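Local coordinates for putative aspartate aminotransferase (Thermus thermophilus, PDB 1IUG), which probably catalyses pyridoxal 5'-phosphate-dependent transamination, moving amino groups between amino acids such as aspartate and 2-oxo acids, at residues V267-L273 / F341-L345; A283-L289 / G318-S324. One frame throughout, in Å; residues are numbered along the deposited sequence.

Contact 1: residues V267-L273 / F341-L345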
loop_
_atom_site.group_PDB
_atom_site.type_symbol
_atom_site.label_atom_id
_atom_site.label_comp_id
_atom_site.label_asym_id
_atom_site.label_seq_id
_atom_site.Cartn_x
_atom_site.Cartn_y
_atom_site.Cartn_z
ATOM N N VAL A 267 29.928 -4.611 21.705
ATOM C CA VAL A 267 29.435 -5.328 22.880
ATOM C C VAL A 267 29.369 -6.836 22.644
ATOM O O VAL A 267 29.763 -7.622 23.508
ATOM C CB VAL A 267 28.038 -4.815 23.295
ATOM C CG1 VAL A 267 27.475 -5.654 24.433
ATOM C CG2 VAL A 267 28.121 -3.354 23.705
ATOM N N GLY A 268 28.865 -7.232 21.478
ATOM C CA GLY A 268 28.754 -8.644 21.151
ATOM C C GLY A 268 30.098 -9.341 21.029
ATOM O O GLY A 268 30.273 -10.451 21.532
ATOM N N GLU A 269 31.049 -8.685 20.368
ATOM C CA GLU A 269 32.382 -9.241 20.174
ATOM C C GLU A 269 33.152 -9.422 21.480
ATOM O O GLU A 269 33.833 -10.430 21.658
ATOM C CB GLU A 269 33.179 -8.390 19.189
ATOM C CG GLU A 269 32.633 -8.454 17.769
ATOM C CD GLU A 269 33.383 -7.559 16.797
ATOM O OE1 GLU A 269 33.812 -6.452 17.196
ATOM O OE2 GLU A 269 33.535 -7.963 15.626
ATOM N N GLU A 270 33.042 -8.457 22.392
ATOM C CA GLU A 270 33.723 -8.570 23.679
ATOM C C GLU A 270 33.069 -9.691 24.495
ATOM O O GLU A 270 33.694 -10.271 25.383
ATOM C CB GLU A 270 33.684 -7.248 24.455
ATOM C CG GLU A 270 32.303 -6.835 24.938
ATOM C CD GLU A 270 32.333 -5.721 25.974
ATOM O OE1 GLU A 270 33.063 -4.724 25.774
ATOM O OE2 GLU A 270 31.613 -5.845 26.988
ATOM N N GLY A 271 31.812 -9.993 24.173
ATOM C CA GLY A 271 31.089 -11.053 24.855
ATOM C C GLY A 271 31.341 -12.415 24.228
ATOM O O GLY A 271 30.740 -13.411 24.631
ATOM N N GLY A 272 32.204 -12.450 23.214
ATOM C CA GLY A 272 32.539 -13.697 22.551
ATOM C C GLY A 272 31.665 -14.137 21.387
ATOM O O GLY A 272 31.779 -15.279 20.940
ATOM N N LEU A 273 30.803 -13.253 20.891
ATOM C CA LEU A 273 29.931 -13.595 19.769
ATOM C C LEU A 273 30.643 -13.373 18.445
ATOM O O LEU A 273 31.518 -12.515 18.335
ATOM C CB LEU A 273 28.646 -12.766 19.795
ATOM C CG LEU A 273 27.800 -12.773 21.065
ATOM C CD1 LEU A 273 26.515 -12.015 20.796
ATOM C CD2 LEU A 273 27.495 -14.194 21.496
ATOM N N PHE A 341 22.250 -5.098 26.381
ATOM C CA PHE A 341 22.897 -6.167 25.639
ATOM C C PHE A 341 23.928 -6.827 26.565
ATOM O O PHE A 341 24.031 -8.049 26.598
ATOM C CB PHE A 341 23.547 -5.602 24.367
ATOM C CG PHE A 341 23.965 -6.650 23.366
ATOM C CD1 PHE A 341 23.552 -7.977 23.493
ATOM C CD2 PHE A 341 24.791 -6.309 22.298
ATOM C CE1 PHE A 341 23.957 -8.944 22.577
ATOM C CE2 PHE A 341 25.202 -7.276 21.374
ATOM C CZ PHE A 341 24.784 -8.595 21.517
ATOM N N ARG A 342 24.643 -6.014 27.345
ATOM C CA ARG A 342 25.629 -6.522 28.301
ATOM C C ARG A 342 24.935 -7.492 29.252
ATOM O O ARG A 342 25.385 -8.617 29.436
ATOM C CB ARG A 342 26.216 -5.393 29.158
ATOM C CG ARG A 342 27.094 -4.374 28.461
ATOM C CD ARG A 342 28.315 -5.003 27.819
ATOM N NE ARG A 342 29.494 -4.128 27.824
ATOM C CZ ARG A 342 29.516 -2.844 27.466
ATOM N NH1 ARG A 342 28.415 -2.221 27.063
ATOM N NH2 ARG A 342 30.662 -2.180 27.499
ATOM N N GLU A 343 23.830 -7.040 29.843
ATOM C CA GLU A 343 23.063 -7.846 30.791
ATOM C C GLU A 343 22.574 -9.175 30.226
ATOM O O GLU A 343 22.627 -10.195 30.911
ATOM C CB GLU A 343 21.880 -7.044 31.342
ATOM C CG GLU A 343 22.296 -5.803 32.121
ATOM C CD GLU A 343 21.140 -5.123 32.843
ATOM O OE1 GLU A 343 19.983 -5.575 32.700
ATOM O OE2 GLU A 343 21.399 -4.130 33.560
ATOM N N VAL A 344 22.090 -9.157 28.986
ATOM C CA VAL A 344 21.604 -10.372 28.333
ATOM C C VAL A 344 22.755 -11.357 28.132
ATOM O O VAL A 344 22.574 -12.569 28.250
ATOM C CB VAL A 344 20.941 -10.052 26.970
ATOM C CG1 VAL A 344 20.611 -11.331 26.218
ATOM C CG2 VAL A 344 19.675 -9.244 27.189
ATOM N N LEU A 345 23.939 -10.820 27.848
ATOM C CA LEU A 345 25.135 -11.624 27.639
ATOM C C LEU A 345 25.582 -12.307 28.937
ATOM O O LEU A 345 25.914 -13.493 28.937
ATOM C CB LEU A 345 26.255 -10.750 27.064
ATOM C CG LEU A 345 26.603 -10.914 25.579
ATOM C CD1 LEU A 345 25.368 -11.193 24.748
ATOM C CD2 LEU A 345 27.328 -9.679 25.080
#
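V267 meets F341 and R342 with both methyls: its CG1 lies 3.5 Å from F341 CD2 and also 3.5 Å from R342 CD. Holding CG1 anti to the backbone N (chi1 175°) aims it at the neighbouring helix, while CG2 rests over one face of the R342 guanidinium, 3.6 Å from NH1. The F341 ring slides past V267, so that its CE2 reaches the backbone N and CA of G268; L273 CD1 approaches from the opposite direction, 3.9 Å from F341 CZ. L345 lays CD2 against the V267 carbonyl oxygen and G271 CA, 4.0 Å from the latter, and a side chain at G271 would collide with that methyl. Beside this apolar patch E270 and R342 form a salt bridge, OE2 to NE at 2.9 Å, with carboxylate and guanidinium planes 79° apart and a weak, bent hydrogen bond (126° at the hydrogen).

Helix 250-270 ends here in a Schellman motif, with G272 at positive phi, and the turn carries L273 back toward helix 331-348. Beyond, L273 and F341 both pack on F321 of strand 320-323. The chemistry thus joins the end of helix 250-270 and the turn after it to helix 331-348 through an apolar interior bordered by an exposed ion pair, whose steeply turned planes probably make its attraction more electrostatic than directional.

Contact 2: residues A283-L289 / G318-S324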
loop_
_atom_site.group_PDB
_atom_site.type_symbol
_atom_site.label_atom_id
_atom_site.label_comp_id
_atom_site.label_asym_id
_atom_site.label_seq_id
_atom_site.Cartn_x
_atom_site.Cartn_y
_atom_site.Cartn_z
ATOM N N ALA A 283 22.764 -0.781 9.083
ATOM C CA ALA A 283 21.344 -1.026 9.342
ATOM C C ALA A 283 21.011 -2.059 10.409
ATOM O O ALA A 283 19.938 -2.001 11.013
ATOM C CB ALA A 283 20.639 -1.398 8.041
ATOM N N VAL A 284 21.915 -3.002 10.646
ATOM C CA VAL A 284 21.650 -4.057 11.619
ATOM C C VAL A 284 22.932 -4.765 12.045
ATOM O O VAL A 284 23.932 -4.736 11.327
ATOM C CB VAL A 284 20.653 -5.096 11.003
ATOM C CG1 VAL A 284 21.224 -5.678 9.720
ATOM C CG2 VAL A 284 20.311 -6.203 11.994
ATOM N N ALA A 285 22.916 -5.329 13.252
ATOM C CA ALA A 285 24.049 -6.084 13.787
ATOM C C ALA A 285 23.601 -7.541 13.901
ATOM O O ALA A 285 22.678 -7.862 14.657
ATOM C CB ALA A 285 24.462 -5.542 15.153
ATOM N N ALA A 286 24.225 -8.411 13.110
ATOM C CA ALA A 286 23.881 -9.829 13.107
ATOM C C ALA A 286 24.942 -10.669 13.809
ATOM O O ALA A 286 26.137 -10.517 13.551
ATOM C CB ALA A 286 23.674 -10.314 11.678
ATOM N N PHE A 287 24.491 -11.562 14.689
ATOM C CA PHE A 287 25.394 -12.425 15.446
ATOM C C PHE A 287 25.038 -13.900 15.366
ATOM O O PHE A 287 23.863 -14.265 15.292
ATOM C CB PHE A 287 25.387 -12.044 16.931
ATOM C CG PHE A 287 25.862 -10.653 17.214
ATOM C CD1 PHE A 287 24.955 -9.653 17.548
ATOM C CD2 PHE A 287 27.215 -10.345 17.170
ATOM C CE1 PHE A 287 25.390 -8.362 17.836
ATOM C CE2 PHE A 287 27.663 -9.060 17.457
ATOM C CZ PHE A 287 26.748 -8.063 17.790
ATOM N N TYR A 288 26.064 -14.746 15.396
ATOM C CA TYR A 288 25.858 -16.190 15.407
ATOM C C TYR A 288 25.590 -16.543 16.868
ATOM O O TYR A 288 26.258 -16.022 17.769
ATOM C CB TYR A 288 27.112 -16.937 14.932
ATOM C CG TYR A 288 27.238 -17.059 13.434
ATOM C CD1 TYR A 288 28.223 -16.358 12.737
ATOM C CD2 TYR A 288 26.378 -17.884 12.709
ATOM C CE1 TYR A 288 28.350 -16.474 11.355
ATOM C CE2 TYR A 288 26.494 -18.007 11.325
ATOM C CZ TYR A 288 27.484 -17.297 10.656
ATOM O OH TYR A 288 27.601 -17.409 9.290
ATOM N N LEU A 289 24.582 -17.374 17.105
ATOM C CA LEU A 289 24.246 -17.803 18.457
ATOM C C LEU A 289 25.378 -18.646 19.037
ATOM O O LEU A 289 26.003 -19.432 18.323
ATOM C CB LEU A 289 22.957 -18.633 18.452
ATOM C CG LEU A 289 21.618 -17.898 18.400
ATOM C CD1 LEU A 289 20.506 -18.891 18.120
ATOM C CD2 LEU A 289 21.372 -17.172 19.711
ATOM N N GLY A 318 17.228 -20.082 13.310
ATOM C CA GLY A 318 17.627 -20.766 14.527
ATOM C C GLY A 318 19.118 -20.720 14.834
ATOM O O GLY A 318 19.549 -21.198 15.884
ATOM N N LYS A 319 19.903 -20.118 13.942
ATOM C CA LYS A 319 21.349 -20.025 14.119
ATOM C C LYS A 319 21.862 -18.642 14.537
ATOM O O LYS A 319 22.976 -18.528 15.052
ATOM C CB LYS A 319 22.069 -20.432 12.825
ATOM C CG LYS A 319 21.938 -21.894 12.423
ATOM C CD LYS A 319 22.500 -22.816 13.499
ATOM C CE LYS A 319 22.402 -24.300 13.126
ATOM N NZ LYS A 319 21.782 -24.559 11.793
ATOM N N VAL A 320 21.071 -17.595 14.300
ATOM C CA VAL A 320 21.497 -16.227 14.619
ATOM C C VAL A 320 20.415 -15.317 15.214
ATOM O O VAL A 320 19.246 -15.695 15.304
ATOM C CB VAL A 320 22.033 -15.498 13.345
ATOM C CG1 VAL A 320 23.153 -16.288 12.681
ATOM C CG2 VAL A 320 20.896 -15.244 12.360
ATOM N N PHE A 321 20.836 -14.121 15.632
ATOM C CA PHE A 321 19.920 -13.123 16.171
ATOM C C PHE A 321 20.322 -11.756 15.673
ATOM O O PHE A 321 21.489 -11.557 15.321
ATOM C CB PHE A 321 19.824 -13.169 17.688
ATOM C CG PHE A 321 20.992 -12.648 18.451
ATOM C CD1 PHE A 321 20.977 -11.378 19.014
ATOM C CD2 PHE A 321 22.098 -13.462 18.668
ATOM C CE1 PHE A 321 22.041 -10.926 19.785
ATOM C CE2 PHE A 321 23.169 -13.021 19.438
ATOM C CZ PHE A 321 23.140 -11.750 19.998
ATOM N N ARG A 322 19.405 -10.798 15.627
ATOM C CA ARG A 322 19.755 -9.495 15.126
ATOM C C ARG A 322 19.183 -8.386 15.914
ATOM O O ARG A 322 18.081 -8.422 16.452
ATOM C CB ARG A 322 19.380 -9.360 13.661
ATOM C CG ARG A 322 20.189 -10.300 12.776
ATOM C CD ARG A 322 19.664 -10.299 11.366
ATOM N NE ARG A 322 18.372 -10.958 11.316
ATOM C CZ ARG A 322 17.335 -10.510 10.594
ATOM N NH1 ARG A 322 17.464 -9.420 9.859
ATOM N NH2 ARG A 322 16.185 -11.168 10.628
ATOM N N LEU A 323 20.031 -7.398 15.958
ATOM C CA LEU A 323 19.818 -6.195 16.698
ATOM C C LEU A 323 19.931 -4.995 15.807
ATOM O O LEU A 323 20.783 -4.937 14.925
ATOM C CB LEU A 323 20.817 -6.090 17.849
ATOM C CG LEU A 323 20.717 -7.139 18.964
ATOM C CD1 LEU A 323 21.838 -6.946 19.976
ATOM C CD2 LEU A 323 19.361 -7.084 19.651
ATOM N N SER A 324 19.060 -4.009 16.010
ATOM C CA SER A 324 19.110 -2.793 15.202
ATOM C C SER A 324 18.657 -1.508 15.893
ATOM O O SER A 324 17.573 -1.443 16.483
ATOM C CB SER A 324 18.300 -2.985 13.920
ATOM O OG SER A 324 18.383 -1.840 13.089
#
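A285 pairs with L323, and F287 with F321, through two hydrogen-bonded antiparallel pairs, each bonded in both directions. The bond from A285 N to L323 O is short and straight, 2.7 Å and 173° at the hydrogen, while F321 N meets F287 O in the carbonyl plane. L289 N extends the pairing to K319 O at 2.9 Å. At the other end the S324 hydroxyl donates to A283 O, 2.6 Å from OG; with OG held anti to its own N (chi1 -177°), it reaches across to segment 283-289 and also bonds M326 N.

Strands 285-288 and 320-323 are neighbours in the mixed sheet of the smaller domain of this class-V aminotransferase. From it R322, predicted to bind substrate, sends its guanidinium beyond the pair, with NH2 hydrogen-bonded to G311 O; its CG lies 3.7 Å from A286 CB.

Apolar packing fills the sheet face carrying A285, F287, F321 and L323. The two phenylalanine rings lie obliquely, planes 32° apart, and F321 CE2 comes 3.5 Å from F287 CB. L289 CD2 meets the same F321 ring, at CD2, from another side. Replacing F321 by alanine is likely to open a gap between F287 and L289 and to leave F287 CB and L289 CD2 without their shared partner. Off this face, at their non-hydrogen-bonded pair, Y288 and V320 lie side by side, 3.6 Å from CD2 to CG1.

How the contacts relate
Both contacts are largely buried, yet contact 1 lies farther out, its centre about 27 Å from that of the chain against 17 Å for contact 2, and ends in exposed charged residues. Contact 1 has no backbone hydrogen bond across it; side chains meet side chains or the backbone of V267, G268 and G271. Contact 2 joins strand to strand chiefly through backbone hydrogen bonds. They meet directly, their centres about 12 Å apart: F341 CE2 lies 3.7 Å from both L323 CD1 and F287 CE1. L273, just past its helix, and F341 of helix 331-348 thus pack on the sheet face bearing F287, F321 and L323, whereas R322, the predicted substrate-binding residue, points from the other face.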